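Local coordinates for berberine bridge enzyme-like protein (Arabidopsis thaliana, PDB 5D79) that is a secreted FAD-dependent oxidoreductase of the berberine bridge enzyme-like family, involved in adaptation to salt stress, at residues 165-170 against 244-250; 302-306 against 339-343. All coordinates share one frame; numbering follows the deposited sequence.

How the contacts relate
Following the chain from the N terminus, 165-170 comes just after helix 153-163 and is later paired with 244-250, the end of the long strand 238-248; contact 1 thus closes a loop of 73 residues within the PCMH-type FAD-binding region. The chain then runs through strands 253-260 and 284-292 into strand 298-306. Contact 2 closes a shorter loop of 32 residues, where helix 336-343 packs on that strand. The two loops follow in series, neither nesting nor crossing. Their nearest atoms are about 7 Å apart, yet helix 336-343 serves both: Trp336 at its start touches Ala168 and Val249, while its last turn, with Trp342 and Phe343, faces the seven-stranded sheet.

Contact 1: 165-170 against 244-250; sequences KSLAFP and VKLVDVP
A chi1 of -173° turns the Phe169 side chain away from its own amide and carries the ring to Val244 and Lys245, while Leu167, whose CG lies opposite its own carbonyl carbon (chi1 -69°), brings CD1 against Leu246 and CD2 alongside Asp248. Val244 CG1 rests over a face of the Phe169 ring as a CH-pi contact, 4.2 Å from the centroid. At the ring edge, in its plane, Phe169 CD1 meets Lys245 O at 3.4 Å; this buried carbonyl has no polar partner in the model. Leu167 and Leu246 cross at about a right angle, their CD1 atoms 3.7 Å apart. Leu167 CD2 touches Asp248 OD1, which forms a salt bridge with Arg143. On the other face of the pairing, Ala168 CB lies 3.7 Å from Val249 CG1, and the two residues share Trp336 as a neighbour.

The backbones join through three bonds. Ala168 N gives to Val247 O at 2.9 Å, and Val247 N donates to Ala168 O at 3.0 Å. Val249 N reaches Ser166 O almost straight at 3.1 Å. Together they make a short antiparallel pairing: Ala168 and Val247 form the hydrogen-bonded pair and Leu167 and Asp248 the non-hydrogen-bonded one, adding strand 167-168 to strand 238-248 in the antiparallel sheet of the PCMH-type FAD-binding domain.

Contact 2: 302-306 against 339-343; sequences FTGLY and SVLWF
Aromatic contacts carry most of this meeting of strand 302-306 with helix 339-343. The Phe343 ring points its edge at the strand and meets the main chain at Gly304, with Phe343 CZ 3.7 Å from Gly304 C and that carbon near the ring plane. Trp342 reaches in beside it, its six-membered ring bringing CZ3, again edge first, to within 4.1 Å of Thr303 CB. The two aromatics also brace each other: Trp342 CE3 lies over the centre of the Phe343 ring, 3.7 Å above its plane. Trp342 makes a cation-pi contact with Lys257 as well.

Leu305 adds aliphatic packing against the ring and the serine. Leu305 CB lies 3.8 Å from Phe343 CE2. Leu305 CG is anti to the backbone N (chi1 170°), and from there Leu305 CD1 reaches within 4.0 Å of Ser339 OG. Shortening Phe343 to an alanine would probably open a gap against Gly304 and Leu305 and leave one side of the Trp342 indole without the ring it packs on, and freer to turn.

The polar bonds named here go to partners outside the pair: Ser339 OG to Trp336 O, and the backbones of Thr303 and Gly304 to Arg287 and Phe256 in the adjacent strands. The helix runs nearly antiparallel to the strand, at 168°. Between these two segments the hold is therefore van der Waals contact, with the Lys257 cation-pi contact adding a tie to the neighbouring strand.

Contact 1: 165-170 against 244-250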
loop_
_atom_site.group_PDB
_atom_site.type_symbol
_atom_site.label_atom_id
_atom_site.label_comp_id
_atom_site.label_asym_id
_atom_site.label_seq_id
_atom_site.Cartn_x
_atom_site.Cartn_y
_atom_site.Cartn_z
ATOM N N LYS A 165 23.021 -5.670 9.171
ATOM C CA LYS A 165 22.989 -4.303 8.670
ATOM C C LYS A 165 23.223 -4.226 7.146
ATOM O O LYS A 165 23.130 -3.152 6.544
ATOM C CB LYS A 165 24.032 -3.461 9.408
ATOM C CG LYS A 165 23.929 -3.546 10.913
ATOM C CD LYS A 165 22.595 -2.989 11.418
ATOM C CE LYS A 165 22.473 -3.114 12.931
ATOM N NZ LYS A 165 21.085 -2.886 13.414
ATOM N N SER A 166 23.518 -5.360 6.521
ATOM C CA SER A 166 23.856 -5.356 5.102
ATOM C C SER A 166 22.734 -5.912 4.206
ATOM O O SER A 166 22.940 -6.125 3.013
ATOM C CB SER A 166 25.155 -6.142 4.872
ATOM O OG SER A 166 25.019 -7.499 5.257
ATOM N N LEU A 167 21.556 -6.143 4.773
ATOM C CA LEU A 167 20.411 -6.583 3.984
ATOM C C LEU A 167 19.192 -5.729 4.274
ATOM O O LEU A 167 19.096 -5.096 5.325
ATOM C CB LEU A 167 20.077 -8.049 4.254
ATOM C CG LEU A 167 21.038 -9.141 3.783
ATOM C CD1 LEU A 167 20.411 -10.508 4.028
ATOM C CD2 LEU A 167 21.398 -8.959 2.332
ATOM N N ALA A 168 18.261 -5.723 3.329
ATOM C CA ALA A 168 17.051 -4.921 3.428
ATOM C C ALA A 168 15.918 -5.588 2.664
ATOM O O ALA A 168 16.088 -6.648 2.065
ATOM C CB ALA A 168 17.294 -3.506 2.885
ATOM N N PHE A 169 14.750 -4.971 2.688
ATOM C CA PHE A 169 13.705 -5.412 1.807
ATOM C C PHE A 169 12.949 -4.184 1.336
ATOM O O PHE A 169 12.648 -3.302 2.135
ATOM C CB PHE A 169 12.777 -6.424 2.485
ATOM C CG PHE A 169 11.783 -7.023 1.541
ATOM C CD1 PHE A 169 12.174 -8.001 0.642
ATOM C CD2 PHE A 169 10.471 -6.569 1.511
ATOM C CE1 PHE A 169 11.273 -8.529 -0.260
ATOM C CE2 PHE A 169 9.557 -7.098 0.608
ATOM C CZ PHE A 169 9.955 -8.076 -0.269
ATOM N N PRO A 170 12.662 -4.118 0.025
ATOM C CA PRO A 170 12.003 -2.963 -0.582
ATOM C C PRO A 170 10.480 -2.983 -0.406
ATOM O O PRO A 170 9.784 -3.551 -1.239
ATOM C CB PRO A 170 12.390 -3.094 -2.054
ATOM C CG PRO A 170 12.500 -4.571 -2.263
ATOM C CD PRO A 170 13.038 -5.130 -0.982
ATOM N N VAL A 244 10.278 -14.095 0.718
ATOM C CA VAL A 244 10.936 -12.891 0.231
ATOM C C VAL A 244 12.387 -13.132 -0.180
ATOM O O VAL A 244 13.054 -14.051 0.298
ATOM C CB VAL A 244 10.889 -11.746 1.290
ATOM C CG1 VAL A 244 9.457 -11.395 1.628
ATOM C CG2 VAL A 244 11.658 -12.123 2.546
ATOM N N LYS A 245 12.854 -12.302 -1.103
ATOM C CA LYS A 245 14.260 -12.241 -1.449
ATOM C C LYS A 245 14.849 -10.978 -0.816
ATOM O O LYS A 245 14.410 -9.869 -1.108
ATOM C CB LYS A 245 14.444 -12.236 -2.971
ATOM C CG LYS A 245 15.869 -12.443 -3.421
ATOM C CD LYS A 245 16.394 -13.767 -2.899
ATOM C CE LYS A 245 17.898 -13.750 -2.789
ATOM N NZ LYS A 245 18.401 -15.065 -2.335
ATOM N N LEU A 246 15.825 -11.149 0.068
ATOM C CA LEU A 246 16.468 -10.011 0.726
ATOM C C LEU A 246 17.504 -9.357 -0.192
ATOM O O LEU A 246 18.226 -10.042 -0.906
ATOM C CB LEU A 246 17.116 -10.453 2.041
ATOM C CG LEU A 246 16.163 -11.077 3.078
ATOM C CD1 LEU A 246 16.898 -11.523 4.345
ATOM C CD2 LEU A 246 14.987 -10.147 3.424
ATOM N N VAL A 247 17.564 -8.027 -0.179
ATOM C CA VAL A 247 18.414 -7.296 -1.109
ATOM C C VAL A 247 19.564 -6.655 -0.361
ATOM O O VAL A 247 19.491 -6.441 0.845
ATOM C CB VAL A 247 17.624 -6.223 -1.891
ATOM C CG1 VAL A 247 16.545 -6.886 -2.753
ATOM C CG2 VAL A 247 17.020 -5.203 -0.951
ATOM N N ASP A 248 20.635 -6.353 -1.079
ATOM C CA ASP A 248 21.856 -5.908 -0.430
ATOM C C ASP A 248 21.866 -4.406 -0.264
ATOM O O ASP A 248 21.425 -3.665 -1.132
ATOM C CB ASP A 248 23.091 -6.355 -1.218
ATOM C CG ASP A 248 23.129 -7.856 -1.448
ATOM O OD1 ASP A 248 23.325 -8.604 -0.476
ATOM O OD2 ASP A 248 22.975 -8.292 -2.608
ATOM N N VAL A 249 22.364 -3.975 0.880
ATOM C CA VAL A 249 22.572 -2.572 1.145
ATOM C C VAL A 249 23.899 -2.444 1.839
ATOM O O VAL A 249 24.334 -3.354 2.544
ATOM C CB VAL A 249 21.451 -1.938 2.042
ATOM C CG1 VAL A 249 20.163 -1.736 1.261
ATOM C CG2 VAL A 249 21.199 -2.757 3.292
ATOM N N PRO A 250 24.566 -1.314 1.641
ATOM C CA PRO A 250 25.751 -1.032 2.449
ATOM C C PRO A 250 25.399 -0.767 3.917
ATOM O O PRO A 250 24.331 -0.258 4.227
ATOM C CB PRO A 250 26.339 0.215 1.781
ATOM C CG PRO A 250 25.805 0.168 0.392
ATOM C CD PRO A 250 24.418 -0.373 0.530
HETATM O O HOH W 1 22.609 -0.793 6.201
#

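Contact 2: 302-306 against 339-343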
loop_
_atom_site.group_PDB
_atom_site.type_symbol
_atom_site.label_atom_id
_atom_site.label_comp_id
_atom_site.label_asym_id
_atom_site.label_seq_id
_atom_site.Cartn_x
_atom_site.Cartn_y
_atom_site.Cartn_z
ATOM N N PHE A 302 11.894 18.261 0.455
ATOM C CA PHE A 302 12.672 17.328 -0.340
ATOM C C PHE A 302 13.472 16.394 0.556
ATOM O O PHE A 302 14.423 16.810 1.215
ATOM C CB PHE A 302 13.601 18.084 -1.267
ATOM C CG PHE A 302 12.904 19.103 -2.097
ATOM C CD1 PHE A 302 12.327 18.749 -3.308
ATOM C CD2 PHE A 302 12.801 20.415 -1.664
ATOM C CE1 PHE A 302 11.668 19.691 -4.079
ATOM C CE2 PHE A 302 12.142 21.356 -2.427
ATOM C CZ PHE A 302 11.575 20.996 -3.637
ATOM N N THR A 303 13.068 15.129 0.584
ATOM C CA THR A 303 13.736 14.117 1.387
ATOM C C THR A 303 14.218 12.992 0.485
ATOM O O THR A 303 13.652 12.734 -0.582
ATOM C CB THR A 303 12.814 13.549 2.471
ATOM O OG1 THR A 303 11.632 13.027 1.858
ATOM C CG2 THR A 303 12.430 14.635 3.419
ATOM N N GLY A 304 15.273 12.317 0.904
ATOM C CA GLY A 304 15.847 11.297 0.059
ATOM C C GLY A 304 16.720 10.291 0.757
ATOM O O GLY A 304 17.167 10.503 1.877
ATOM N N LEU A 305 16.947 9.183 0.069
ATOM C CA LEU A 305 17.786 8.108 0.554
ATOM C C LEU A 305 18.794 7.791 -0.539
ATOM O O LEU A 305 18.429 7.502 -1.678
ATOM C CB LEU A 305 16.949 6.878 0.916
ATOM C CG LEU A 305 17.759 5.614 1.204
ATOM C CD1 LEU A 305 18.513 5.764 2.480
ATOM C CD2 LEU A 305 16.874 4.397 1.262
ATOM N N TYR A 306 20.068 7.886 -0.198
ATOM C CA TYR A 306 21.105 7.544 -1.141
ATOM C C TYR A 306 21.800 6.271 -0.676
ATOM O O TYR A 306 22.244 6.189 0.479
ATOM C CB TYR A 306 22.093 8.699 -1.283
ATOM C CG TYR A 306 23.224 8.410 -2.237
ATOM C CD1 TYR A 306 23.003 8.349 -3.607
ATOM C CD2 TYR A 306 24.506 8.196 -1.766
ATOM C CE1 TYR A 306 24.031 8.084 -4.474
ATOM C CE2 TYR A 306 25.541 7.930 -2.628
ATOM C CZ TYR A 306 25.301 7.875 -3.978
ATOM O OH TYR A 306 26.345 7.611 -4.828
ATOM N N SER A 339 17.364 4.381 8.651
ATOM C CA SER A 339 16.701 5.249 7.676
ATOM C C SER A 339 15.198 4.942 7.605
ATOM O O SER A 339 14.398 5.807 7.250
ATOM C CB SER A 339 17.338 5.105 6.295
ATOM O OG SER A 339 16.864 3.951 5.632
ATOM N N VAL A 340 14.830 3.712 7.948
ATOM C CA VAL A 340 13.426 3.326 8.080
ATOM C C VAL A 340 12.738 4.131 9.199
ATOM O O VAL A 340 11.649 4.668 9.016
ATOM C CB VAL A 340 13.286 1.796 8.361
ATOM C CG1 VAL A 340 11.857 1.434 8.715
ATOM C CG2 VAL A 340 13.774 0.971 7.171
ATOM N N LEU A 341 13.372 4.213 10.360
ATOM C CA LEU A 341 12.834 5.026 11.443
ATOM C C LEU A 341 12.780 6.478 11.003
ATOM O O LEU A 341 11.870 7.222 11.350
ATOM C CB LEU A 341 13.680 4.901 12.717
ATOM C CG LEU A 341 13.435 3.748 13.688
ATOM C CD1 LEU A 341 13.820 2.444 13.054
ATOM C CD2 LEU A 341 14.243 3.958 14.940
ATOM N N TRP A 342 13.783 6.875 10.237
ATOM C CA TRP A 342 13.896 8.245 9.794
ATOM C C TRP A 342 12.681 8.604 8.960
ATOM O O TRP A 342 11.966 9.553 9.257
ATOM C CB TRP A 342 15.185 8.424 8.997
ATOM C CG TRP A 342 15.626 9.838 8.786
ATOM C CD1 TRP A 342 16.366 10.618 9.647
ATOM C CD2 TRP A 342 15.393 10.632 7.627
ATOM N NE1 TRP A 342 16.590 11.851 9.085
ATOM C CE2 TRP A 342 16.006 11.884 7.846
ATOM C CE3 TRP A 342 14.721 10.410 6.421
ATOM C CZ2 TRP A 342 15.963 12.909 6.901
ATOM C CZ3 TRP A 342 14.677 11.431 5.484
ATOM C CH2 TRP A 342 15.297 12.662 5.728
ATOM N N PHE A 343 12.432 7.816 7.924
ATOM C CA PHE A 343 11.324 8.104 7.029
ATOM C C PHE A 343 9.990 7.900 7.733
ATOM O O PHE A 343 9.000 8.513 7.354
ATOM C CB PHE A 343 11.409 7.245 5.768
ATOM C CG PHE A 343 12.259 7.846 4.693
ATOM C CD1 PHE A 343 11.768 8.859 3.897
ATOM C CD2 PHE A 343 13.553 7.397 4.482
ATOM C CE1 PHE A 343 12.542 9.411 2.912
ATOM C CE2 PHE A 343 14.333 7.943 3.503
ATOM C CZ PHE A 343 13.827 8.955 2.714
#